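Side-chain contacts in vacuolar aminopeptidase 1 (Saccharomyces cerevisiae, PDB 5JGF), which removes amino acids, preferably neutral or hydrophobic ones, from the N-terminus of peptides in the vacuole, using zinc, and is itself the major cargo of the cytoplasm-to-vacuole targeting pathway: residues 13-18 / 266-271; 17-22 / 258-263; 24-29 / 235-240. One frame throughout, in Å; residues are numbered along the deposited sequence.

Interaction 1 (13-18 / 266-271)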
loop_
_atom_site.group_PDB
_atom_site.type_symbol
_atom_site.label_atom_id
_atom_site.label_comp_id
_atom_site.label_asym_id
_atom_site.label_seq_id
_atom_site.Cartn_x
_atom_site.Cartn_y
_atom_site.Cartn_z
ATOM N N GLN D 13 -50.887 -16.673 -15.124
ATOM C CA GLN D 13 -50.697 -16.634 -16.571
ATOM C C GLN D 13 -51.111 -15.282 -17.141
ATOM O O GLN D 13 -50.462 -14.760 -18.048
ATOM C CB GLN D 13 -51.502 -17.741 -17.259
ATOM C CG GLN D 13 -50.895 -19.132 -17.141
ATOM C CD GLN D 13 -49.465 -19.192 -17.657
ATOM O OE1 GLN D 13 -49.154 -18.678 -18.734
ATOM N NE2 GLN D 13 -48.590 -19.831 -16.892
ATOM N N GLU D 14 -52.197 -14.719 -16.616
ATOM C CA GLU D 14 -52.659 -13.417 -17.085
ATOM C C GLU D 14 -51.573 -12.387 -16.807
ATOM O O GLU D 14 -51.321 -11.505 -17.627
ATOM C CB GLU D 14 -53.947 -12.999 -16.369
ATOM C CG GLU D 14 -55.202 -13.725 -16.833
ATOM C CD GLU D 14 -55.472 -13.544 -18.317
ATOM O OE1 GLU D 14 -55.304 -12.416 -18.828
ATOM O OE2 GLU D 14 -55.864 -14.533 -18.973
ATOM N N PHE D 15 -50.934 -12.501 -15.644
ATOM C CA PHE D 15 -49.870 -11.572 -15.280
ATOM C C PHE D 15 -48.699 -11.704 -16.251
ATOM O O PHE D 15 -48.157 -10.705 -16.724
ATOM C CB PHE D 15 -49.380 -11.838 -13.850
ATOM C CG PHE D 15 -48.221 -10.965 -13.438
ATOM C CD1 PHE D 15 -48.381 -9.588 -13.312
ATOM C CD2 PHE D 15 -46.963 -11.518 -13.209
ATOM C CE1 PHE D 15 -47.298 -8.767 -12.966
ATOM C CE2 PHE D 15 -45.876 -10.708 -12.863
ATOM C CZ PHE D 15 -46.046 -9.331 -12.743
ATOM N N ILE D 16 -48.301 -12.939 -16.543
ATOM C CA ILE D 16 -47.196 -13.177 -17.470
ATOM C C ILE D 16 -47.500 -12.546 -18.830
ATOM O O ILE D 16 -46.642 -11.888 -19.427
ATOM C CB ILE D 16 -46.923 -14.694 -17.629
ATOM C CG1 ILE D 16 -46.242 -15.225 -16.361
ATOM C CG2 ILE D 16 -46.071 -14.956 -18.872
ATOM C CD1 ILE D 16 -46.056 -16.731 -16.339
ATOM N N ASP D 17 -48.724 -12.736 -19.314
ATOM C CA ASP D 17 -49.119 -12.160 -20.596
ATOM C C ASP D 17 -49.094 -10.632 -20.535
ATOM O O ASP D 17 -48.662 -9.974 -21.478
ATOM C CB ASP D 17 -50.517 -12.641 -20.999
ATOM C CG ASP D 17 -50.565 -14.132 -21.267
ATOM O OD1 ASP D 17 -49.500 -14.716 -21.568
ATOM O OD2 ASP D 17 -51.668 -14.720 -21.191
ATOM N N PHE D 18 -49.555 -10.080 -19.416
ATOM C CA PHE D 18 -49.578 -8.635 -19.204
ATOM C C PHE D 18 -48.165 -8.063 -19.312
ATOM O O PHE D 18 -47.930 -7.082 -20.019
ATOM C CB PHE D 18 -50.182 -8.338 -17.821
ATOM C CG PHE D 18 -49.767 -7.016 -17.227
ATOM C CD1 PHE D 18 -50.203 -5.815 -17.774
ATOM C CD2 PHE D 18 -48.966 -6.981 -16.088
ATOM C CE1 PHE D 18 -49.850 -4.591 -17.191
ATOM C CE2 PHE D 18 -48.607 -5.770 -15.498
ATOM C CZ PHE D 18 -49.050 -4.571 -16.049
ATOM N N CYS D 266 -47.033 -5.580 -8.141
ATOM C CA CYS D 266 -47.997 -4.987 -7.213
ATOM C C CYS D 266 -49.023 -4.141 -7.962
ATOM O O CYS D 266 -50.197 -4.110 -7.595
ATOM C CB CYS D 266 -47.295 -4.104 -6.177
ATOM S SG CYS D 266 -46.473 -5.011 -4.859
ATOM N N SER D 267 -48.577 -3.438 -8.998
ATOM C CA SER D 267 -49.486 -2.600 -9.774
ATOM C C SER D 267 -50.604 -3.440 -10.382
ATOM O O SER D 267 -51.777 -3.080 -10.287
ATOM C CB SER D 267 -48.728 -1.863 -10.881
ATOM O OG SER D 267 -47.872 -0.879 -10.325
ATOM N N PHE D 268 -50.236 -4.562 -10.995
ATOM C CA PHE D 268 -51.211 -5.463 -11.612
ATOM C C PHE D 268 -52.155 -6.039 -10.555
ATOM O O PHE D 268 -53.380 -6.008 -10.715
ATOM C CB PHE D 268 -50.485 -6.606 -12.325
ATOM C CG PHE D 268 -51.400 -7.582 -13.016
ATOM C CD1 PHE D 268 -51.867 -7.330 -14.305
ATOM C CD2 PHE D 268 -51.785 -8.763 -12.383
ATOM C CE1 PHE D 268 -52.704 -8.244 -14.957
ATOM C CE2 PHE D 268 -52.622 -9.682 -13.024
ATOM C CZ PHE D 268 -53.080 -9.422 -14.314
ATOM N N ALA D 269 -51.582 -6.565 -9.474
ATOM C CA ALA D 269 -52.384 -7.147 -8.404
ATOM C C ALA D 269 -53.349 -6.125 -7.806
ATOM O O ALA D 269 -54.505 -6.448 -7.528
ATOM C CB ALA D 269 -51.478 -7.710 -7.311
ATOM N N ALA D 270 -52.878 -4.898 -7.604
ATOM C CA ALA D 270 -53.729 -3.857 -7.036
ATOM C C ALA D 270 -54.861 -3.458 -7.984
ATOM O O ALA D 270 -56.006 -3.298 -7.553
ATOM C CB ALA D 270 -52.893 -2.629 -6.668
ATOM N N MET D 271 -54.552 -3.296 -9.268
ATOM C CA MET D 271 -55.574 -2.914 -10.242
ATOM C C MET D 271 -56.622 -4.009 -10.429
ATOM O O MET D 271 -57.819 -3.723 -10.519
ATOM C CB MET D 271 -54.948 -2.582 -11.599
ATOM C CG MET D 271 -54.279 -1.218 -11.673
ATOM S SD MET D 271 -55.369 0.173 -11.230
ATOM C CE MET D 271 -56.777 -0.172 -12.155
#

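Interaction 2 (17-22 / 258-263). With ZN (zinc ion), chain K; ZN (zinc ion), chain L.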
loop_
_atom_site.group_PDB
_atom_site.type_symbol
_atom_site.label_atom_id
_atom_site.label_comp_id
_atom_site.label_asym_id
_atom_site.label_seq_id
_atom_site.Cartn_x
_atom_site.Cartn_y
_atom_site.Cartn_z
ATOM N N ASP D 17 -48.724 -12.736 -19.314
ATOM C CA ASP D 17 -49.119 -12.160 -20.596
ATOM C C ASP D 17 -49.094 -10.632 -20.535
ATOM O O ASP D 17 -48.662 -9.974 -21.478
ATOM C CB ASP D 17 -50.517 -12.641 -20.999
ATOM C CG ASP D 17 -50.565 -14.132 -21.267
ATOM O OD1 ASP D 17 -49.500 -14.716 -21.568
ATOM O OD2 ASP D 17 -51.668 -14.720 -21.191
ATOM N N PHE D 18 -49.555 -10.080 -19.416
ATOM C CA PHE D 18 -49.578 -8.635 -19.204
ATOM C C PHE D 18 -48.165 -8.063 -19.312
ATOM O O PHE D 18 -47.930 -7.082 -20.019
ATOM C CB PHE D 18 -50.182 -8.338 -17.821
ATOM C CG PHE D 18 -49.767 -7.016 -17.227
ATOM C CD1 PHE D 18 -50.203 -5.815 -17.774
ATOM C CD2 PHE D 18 -48.966 -6.981 -16.088
ATOM C CE1 PHE D 18 -49.850 -4.591 -17.191
ATOM C CE2 PHE D 18 -48.607 -5.770 -15.498
ATOM C CZ PHE D 18 -49.050 -4.571 -16.049
ATOM N N ILE D 19 -47.221 -8.688 -18.617
ATOM C CA ILE D 19 -45.837 -8.230 -18.640
ATOM C C ILE D 19 -45.251 -8.313 -20.048
ATOM O O ILE D 19 -44.583 -7.388 -20.509
ATOM C CB ILE D 19 -44.966 -9.072 -17.674
ATOM C CG1 ILE D 19 -45.340 -8.750 -16.223
ATOM C CG2 ILE D 19 -43.481 -8.826 -17.946
ATOM C CD1 ILE D 19 -44.996 -7.330 -15.784
ATOM N N TYR D 20 -45.517 -9.426 -20.723
ATOM C CA TYR D 20 -45.013 -9.673 -22.071
ATOM C C TYR D 20 -45.611 -8.752 -23.137
ATOM O O TYR D 20 -44.906 -8.282 -24.030
ATOM C CB TYR D 20 -45.279 -11.135 -22.448
ATOM C CG TYR D 20 -44.712 -11.565 -23.784
ATOM C CD1 TYR D 20 -43.334 -11.572 -24.012
ATOM C CD2 TYR D 20 -45.552 -11.998 -24.809
ATOM C CE1 TYR D 20 -42.806 -12.006 -25.224
ATOM C CE2 TYR D 20 -45.034 -12.432 -26.030
ATOM C CZ TYR D 20 -43.663 -12.435 -26.229
ATOM O OH TYR D 20 -43.149 -12.878 -27.427
ATOM N N LYS D 21 -46.909 -8.488 -23.042
ATOM C CA LYS D 21 -47.572 -7.646 -24.034
ATOM C C LYS D 21 -47.494 -6.145 -23.787
ATOM O O LYS D 21 -47.862 -5.361 -24.656
ATOM C CB LYS D 21 -49.040 -8.066 -24.165
ATOM C CG LYS D 21 -49.222 -9.460 -24.742
ATOM C CD LYS D 21 -50.682 -9.889 -24.718
ATOM C CE LYS D 21 -50.864 -11.266 -25.344
ATOM N NZ LYS D 21 -52.279 -11.729 -25.251
ATOM N N ASN D 22 -47.006 -5.743 -22.617
ATOM C CA ASN D 22 -46.908 -4.323 -22.276
ATOM C C ASN D 22 -45.542 -4.043 -21.649
ATOM O O ASN D 22 -45.431 -3.778 -20.456
ATOM C CB ASN D 22 -48.033 -3.975 -21.303
ATOM C CG ASN D 22 -49.398 -4.327 -21.862
ATOM O OD1 ASN D 22 -49.953 -3.589 -22.673
ATOM N ND2 ASN D 22 -49.930 -5.478 -21.456
ATOM N N ALA D 258 -40.012 -13.742 -14.533
ATOM C CA ALA D 258 -40.439 -12.734 -15.492
ATOM C C ALA D 258 -39.693 -11.436 -15.289
ATOM O O ALA D 258 -39.190 -11.157 -14.200
ATOM C CB ALA D 258 -41.952 -12.485 -15.361
ATOM N N PRO D 259 -39.617 -10.616 -16.343
ATOM C CA PRO D 259 -38.921 -9.337 -16.238
ATOM C C PRO D 259 -39.837 -8.244 -15.708
ATOM O O PRO D 259 -41.064 -8.382 -15.718
ATOM C CB PRO D 259 -38.509 -9.059 -17.674
ATOM C CG PRO D 259 -39.713 -9.571 -18.439
ATOM C CD PRO D 259 -39.984 -10.902 -17.746
ATOM N N ARG D 260 -39.217 -7.175 -15.221
ATOM C CA ARG D 260 -39.929 -5.998 -14.746
ATOM C C ARG D 260 -40.991 -6.213 -13.659
ATOM O O ARG D 260 -42.031 -5.557 -13.670
ATOM C CB ARG D 260 -40.532 -5.294 -15.973
ATOM C CG ARG D 260 -39.508 -5.122 -17.120
ATOM C CD ARG D 260 -40.099 -4.520 -18.400
ATOM N NE ARG D 260 -41.029 -5.409 -19.101
ATOM C CZ ARG D 260 -40.679 -6.341 -19.986
ATOM N NH1 ARG D 260 -41.615 -7.089 -20.563
ATOM N NH2 ARG D 260 -39.405 -6.529 -20.307
ATOM N N LEU D 261 -40.722 -7.115 -12.715
ATOM C CA LEU D 261 -41.660 -7.378 -11.619
ATOM C C LEU D 261 -41.805 -6.156 -10.700
ATOM O O LEU D 261 -42.881 -5.869 -10.195
ATOM C CB LEU D 261 -41.204 -8.596 -10.802
ATOM C CG LEU D 261 -41.185 -9.969 -11.479
ATOM C CD1 LEU D 261 -40.864 -11.036 -10.439
ATOM C CD2 LEU D 261 -42.547 -10.254 -12.115
ATOM N N ASP D 262 -40.708 -5.446 -10.481
ATOM C CA ASP D 262 -40.702 -4.251 -9.649
ATOM C C ASP D 262 -41.062 -3.059 -10.546
ATOM O O ASP D 262 -40.266 -2.699 -11.410
ATOM C CB ASP D 262 -39.280 -4.066 -9.092
ATOM C CG ASP D 262 -39.119 -2.823 -8.230
ATOM O OD1 ASP D 262 -40.109 -2.120 -7.967
ATOM O OD2 ASP D 262 -37.980 -2.556 -7.783
ATOM N N ASP D 263 -42.247 -2.456 -10.403
ATOM C CA ASP D 263 -43.283 -2.809 -9.421
ATOM C C ASP D 263 -44.610 -3.139 -10.142
ATOM O O ASP D 263 -45.696 -2.898 -9.619
ATOM C CB ASP D 263 -43.450 -1.614 -8.452
ATOM C CG ASP D 263 -44.443 -1.873 -7.320
ATOM O OD1 ASP D 263 -44.547 -3.025 -6.851
ATOM O OD2 ASP D 263 -45.117 -0.915 -6.873
HETATM ZN ZN ZN K . -40.249 -0.705 -6.579
HETATM ZN ZN ZN L . -37.121 -0.735 -7.821
HETATM O O HOH W 1 -43.846 -5.050 -18.665
HETATM O O HOH W 2 -39.215 -2.143 -4.933
HETATM O O HOH W 3 -38.510 0.367 -6.694
#

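Interaction 3 (24-29 / 235-240)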
loop_
_atom_site.group_PDB
_atom_site.type_symbol
_atom_site.label_atom_id
_atom_site.label_comp_id
_atom_site.label_asym_id
_atom_site.label_seq_id
_atom_site.Cartn_x
_atom_site.Cartn_y
_atom_site.Cartn_z
ATOM N N THR D 24 -43.298 -1.415 -21.957
ATOM C CA THR D 24 -42.944 -0.091 -21.449
ATOM C C THR D 24 -44.024 0.490 -20.543
ATOM O O THR D 24 -45.160 0.012 -20.520
ATOM C CB THR D 24 -42.701 0.905 -22.597
ATOM O OG1 THR D 24 -43.957 1.288 -23.174
ATOM C CG2 THR D 24 -41.827 0.268 -23.677
ATOM N N THR D 25 -43.663 1.525 -19.794
ATOM C CA THR D 25 -44.611 2.169 -18.893
ATOM C C THR D 25 -45.837 2.636 -19.684
ATOM O O THR D 25 -46.974 2.515 -19.218
ATOM C CB THR D 25 -43.957 3.365 -18.181
ATOM O OG1 THR D 25 -42.753 2.928 -17.535
ATOM C CG2 THR D 25 -44.899 3.942 -17.128
ATOM N N TYR D 26 -45.607 3.156 -20.886
ATOM C CA TYR D 26 -46.707 3.612 -21.736
ATOM C C TYR D 26 -47.703 2.491 -22.013
ATOM O O TYR D 26 -48.915 2.704 -21.936
ATOM C CB TYR D 26 -46.176 4.139 -23.070
ATOM C CG TYR D 26 -45.372 5.410 -22.952
ATOM C CD1 TYR D 26 -45.978 6.612 -22.589
ATOM C CD2 TYR D 26 -44.001 5.412 -23.208
ATOM C CE1 TYR D 26 -45.238 7.790 -22.485
ATOM C CE2 TYR D 26 -43.252 6.582 -23.105
ATOM C CZ TYR D 26 -43.875 7.764 -22.745
ATOM O OH TYR D 26 -43.133 8.919 -22.635
ATOM N N HIS D 27 -47.198 1.301 -22.344
ATOM C CA HIS D 27 -48.075 0.161 -22.631
ATOM C C HIS D 27 -48.846 -0.255 -21.389
ATOM O O HIS D 27 -50.033 -0.565 -21.463
ATOM C CB HIS D 27 -47.283 -1.058 -23.132
ATOM C CG HIS D 27 -46.659 -0.871 -24.480
ATOM N ND1 HIS D 27 -45.379 -0.387 -24.647
ATOM C CD2 HIS D 27 -47.141 -1.097 -25.725
ATOM C CE1 HIS D 27 -45.100 -0.321 -25.937
ATOM N NE2 HIS D 27 -46.153 -0.746 -26.614
ATOM N N VAL D 28 -48.161 -0.274 -20.249
ATOM C CA VAL D 28 -48.781 -0.663 -18.985
ATOM C C VAL D 28 -49.965 0.231 -18.627
ATOM O O VAL D 28 -51.032 -0.256 -18.251
ATOM C CB VAL D 28 -47.751 -0.640 -17.834
ATOM C CG1 VAL D 28 -48.446 -0.851 -16.493
ATOM C CG2 VAL D 28 -46.710 -1.736 -18.056
ATOM N N VAL D 29 -49.766 1.538 -18.731
ATOM C CA VAL D 29 -50.830 2.489 -18.444
ATOM C C VAL D 29 -51.973 2.308 -19.442
ATOM O O VAL D 29 -53.141 2.312 -19.055
ATOM C CB VAL D 29 -50.303 3.938 -18.500
ATOM C CG1 VAL D 29 -51.466 4.921 -18.453
ATOM C CG2 VAL D 29 -49.356 4.190 -17.329
ATOM N N GLN D 235 -40.914 13.015 -32.749
ATOM C CA GLN D 235 -40.149 12.675 -31.547
ATOM C C GLN D 235 -40.512 11.279 -31.062
ATOM O O GLN D 235 -41.494 10.690 -31.512
ATOM C CB GLN D 235 -40.414 13.676 -30.415
ATOM C CG GLN D 235 -39.328 14.735 -30.232
ATOM C CD GLN D 235 -37.933 14.136 -30.157
ATOM O OE1 GLN D 235 -37.757 12.994 -29.725
ATOM N NE2 GLN D 235 -36.932 14.906 -30.569
ATOM N N MET D 236 -39.711 10.748 -30.146
ATOM C CA MET D 236 -39.979 9.425 -29.605
ATOM C C MET D 236 -39.296 9.182 -28.270
ATOM O O MET D 236 -38.273 9.787 -27.957
ATOM C CB MET D 236 -39.572 8.342 -30.610
ATOM C CG MET D 236 -38.220 8.546 -31.247
ATOM S SD MET D 236 -37.874 7.299 -32.518
ATOM C CE MET D 236 -36.280 6.757 -31.957
ATOM N N ASP D 237 -39.902 8.302 -27.483
ATOM C CA ASP D 237 -39.408 7.919 -26.165
ATOM C C ASP D 237 -39.484 6.398 -26.192
ATOM O O ASP D 237 -40.521 5.814 -25.878
ATOM C CB ASP D 237 -40.330 8.486 -25.078
ATOM C CG ASP D 237 -39.863 8.152 -23.670
ATOM O OD1 ASP D 237 -38.870 7.409 -23.523
ATOM O OD2 ASP D 237 -40.503 8.630 -22.706
ATOM N N LEU D 238 -38.384 5.764 -26.590
ATOM C CA LEU D 238 -38.334 4.310 -26.703
ATOM C C LEU D 238 -37.401 3.645 -25.697
ATOM O O LEU D 238 -36.378 4.215 -25.316
ATOM C CB LEU D 238 -37.899 3.914 -28.120
ATOM C CG LEU D 238 -38.688 4.534 -29.282
ATOM C CD1 LEU D 238 -38.142 4.017 -30.613
ATOM C CD2 LEU D 238 -40.166 4.191 -29.140
ATOM N N ASP D 239 -37.777 2.436 -25.282
ATOM C CA ASP D 239 -37.009 1.625 -24.337
ATOM C C ASP D 239 -36.462 0.414 -25.075
ATOM O O ASP D 239 -36.935 0.060 -26.157
ATOM C CB ASP D 239 -37.887 0.995 -23.246
ATOM C CG ASP D 239 -38.542 1.989 -22.327
ATOM O OD1 ASP D 239 -39.261 1.508 -21.427
ATOM O OD2 ASP D 239 -38.356 3.208 -22.479
ATOM N N LEU D 240 -35.477 -0.222 -24.452
ATOM C CA LEU D 240 -34.931 -1.482 -24.930
ATOM C C LEU D 240 -35.271 -2.349 -23.726
ATOM O O LEU D 240 -35.039 -1.943 -22.584
ATOM C CB LEU D 240 -33.418 -1.427 -25.132
ATOM C CG LEU D 240 -32.923 -0.720 -26.390
ATOM C CD1 LEU D 240 -31.439 -1.037 -26.558
ATOM C CD2 LEU D 240 -33.704 -1.203 -27.619
HETATM O O HOH W 4 -40.846 2.141 -19.676
#

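Interaction 1 (13-18 / 266-271)
An aromatic cluster of Phe15, Phe18 and Phe268 joins helix 7-21 to helix 261-278, whose first residues include the zinc ligand Asp262. Phe268 is the central member: both phenylalanines of helix 7-21, three residues or nearly one turn apart, meet its ring from the same side of its plane. The short helix axes stay 11.1 Å from each other at closest approach, inclined at 125°, and rings of this length suit such a separation, since small side chains could not bridge it. Phe15 meets Phe268 as an offset edge-to-face pair, its edge directed at the face of Phe268, with ring centroids 5.4 Å apart. The touching atom is Phe15 CD1, which lies 3.6 Å from Phe268 CD2. Behind it the backbone joins in. With CG of Phe268 anti to its backbone N (chi1 -179°), the ring extends toward the main chain of the other helix, where Phe15 CA lies over its face in a CH-pi contact, 4.2 Å from the centroid. Phe18 meets Phe268 obliquely, the two side chains running past each other in opposite directions. Here Phe268 CD1 lies over one face of Phe18, toward the rim of the ring, and is 3.4 Å from Phe18 CD2. Within the first helix, CE1 of Phe15 lies at the edge of the Phe18 ring, in its plane, completing the cluster. Around this group, Val449 of helix 448-468 packs on both Phe15 and Phe268, while Phe31 and Phe32 meet the ring of Phe18. Being purely apolar, the three rings are suited to this buried place. The contact is an aromatic cluster in a buried helix-helix interface, where an i, i+3 pair from one helix meets a single ring of the other.

Interaction 2 (17-22 / 258-263)
Ile19 O, the carbonyl oxygen near the C-terminal end of helix 7-21, accepts two hydrogen bonds, one from Arg260 NH1 at 3.0 Å and one from water 1 at 3.1 Å. The arginine N-H points at it at 153°, and the oxygen lies in the guanidinium plane, although NH1 itself stands above the carbonyl plane. Water 1 also donates to Asn22 O over 2.7 Å and accepts from Arg260 NE. Arginine suits this place because its planar head offers several N-H groups: NH1 bonds to Ile19 O directly, NE reaches it through water 1, and NH2 bonds to Asp242 O. A bend at chi3 (-69°) turns the chain back and lays one face of the guanidinium against Pro259 CG. Without the guanidinium, as with an alanine here, Ile19 O would probably keep only water 1 of these two partners, water 1 would lose its NE donor and Asp242 O its NH2. Ile19 also supplies apolar surface: its CG2, anti to the backbone N, is 3.3 Å from Pro259 O, 3.9 Å from Pro259 CG and 3.7 Å from Arg260 NH1, and this touch on both residues is why a beta-branch suits the place. Asn22, just past the helix, turns its amide back, and ND2 bonds to Phe18 O at 2.9 Å in the carbonyl plane, on a lone pair. Farther along the second segment, Asp262 bridges the two zinc ions, OD1 binding one and OD2 the other at 2.0 Å each, at the centre of the dinuclear site of this M18 zinc aminopeptidase. The contact thus sets the end of helix 7-21 against the turn from strand 255-258 into helix 261-278, with Asn22 and Phe18 packed on helix 25-38.

Interaction 3 (24-29 / 235-240)
Tyr26 OH donates to Asp237 OD2 over 2.6 Å, the one direct hydrogen bond of the contact, meeting that oxygen on its anti side and tilted 31° from the carboxylate plane. Ring and carboxylate planes stand 87° apart, and the acid lies at the edge of the ring, near its plane. A tyrosine fits because its long, rigid ring carries the hydroxyl from the first turn of the helix across to the strand. A water-mediated link may run beside it: water 4 accepts from Thr25 N, but its 2.4 Å approach to Asp239 OD1 is too short to be trusted, which leaves this link doubtful. As for charge, Lys98 forms salt bridges with Asp237 OD1 and Asp239 OD2, which probably offset part of their charge. Van der Waals contact is lighter, with Thr24 CG2 3.6 Å from Asp239 OD1. The methyl faces the acid while the hydroxyl turns back into its own helix: at chi1 75°, Thr24 OG1 shares a 2.6 Å hydrogen bond with His27 ND1. Threonine, at the N-cap, thus serves both sides. The contact places the start of helix 25-38 against strand 233-242 of the six-stranded antiparallel sheet. There Arg137 of strand 132-140 and Leu152 of strand 149-154 also pack on Tyr26, and Val383 of a neighbouring subunit touches both Tyr26 and Asp237.

Interactions 1 and 2 are two parts of one interface, helix 7-21 against helix 261-278 and the turn leading into it; their centres lie about 8 Å apart, and they meet where Phe15 CE2 is 3.4 Å from Leu261 CD2. Interaction 3 continues from the next helix, 25-38, with its centre about 13 Å from that of interaction 2. Phe18 joins the two helices, its CZ lying 3.8 Å from Val28 CG1. Only interaction 2 contains a zinc ligand, Asp262; the side chain of Phe15 is about 12 Å from a zinc ion and that of Asp239 about 14 Å. His91, Asp344, Glu299 and His438 complete the protein ligands of the two zincs.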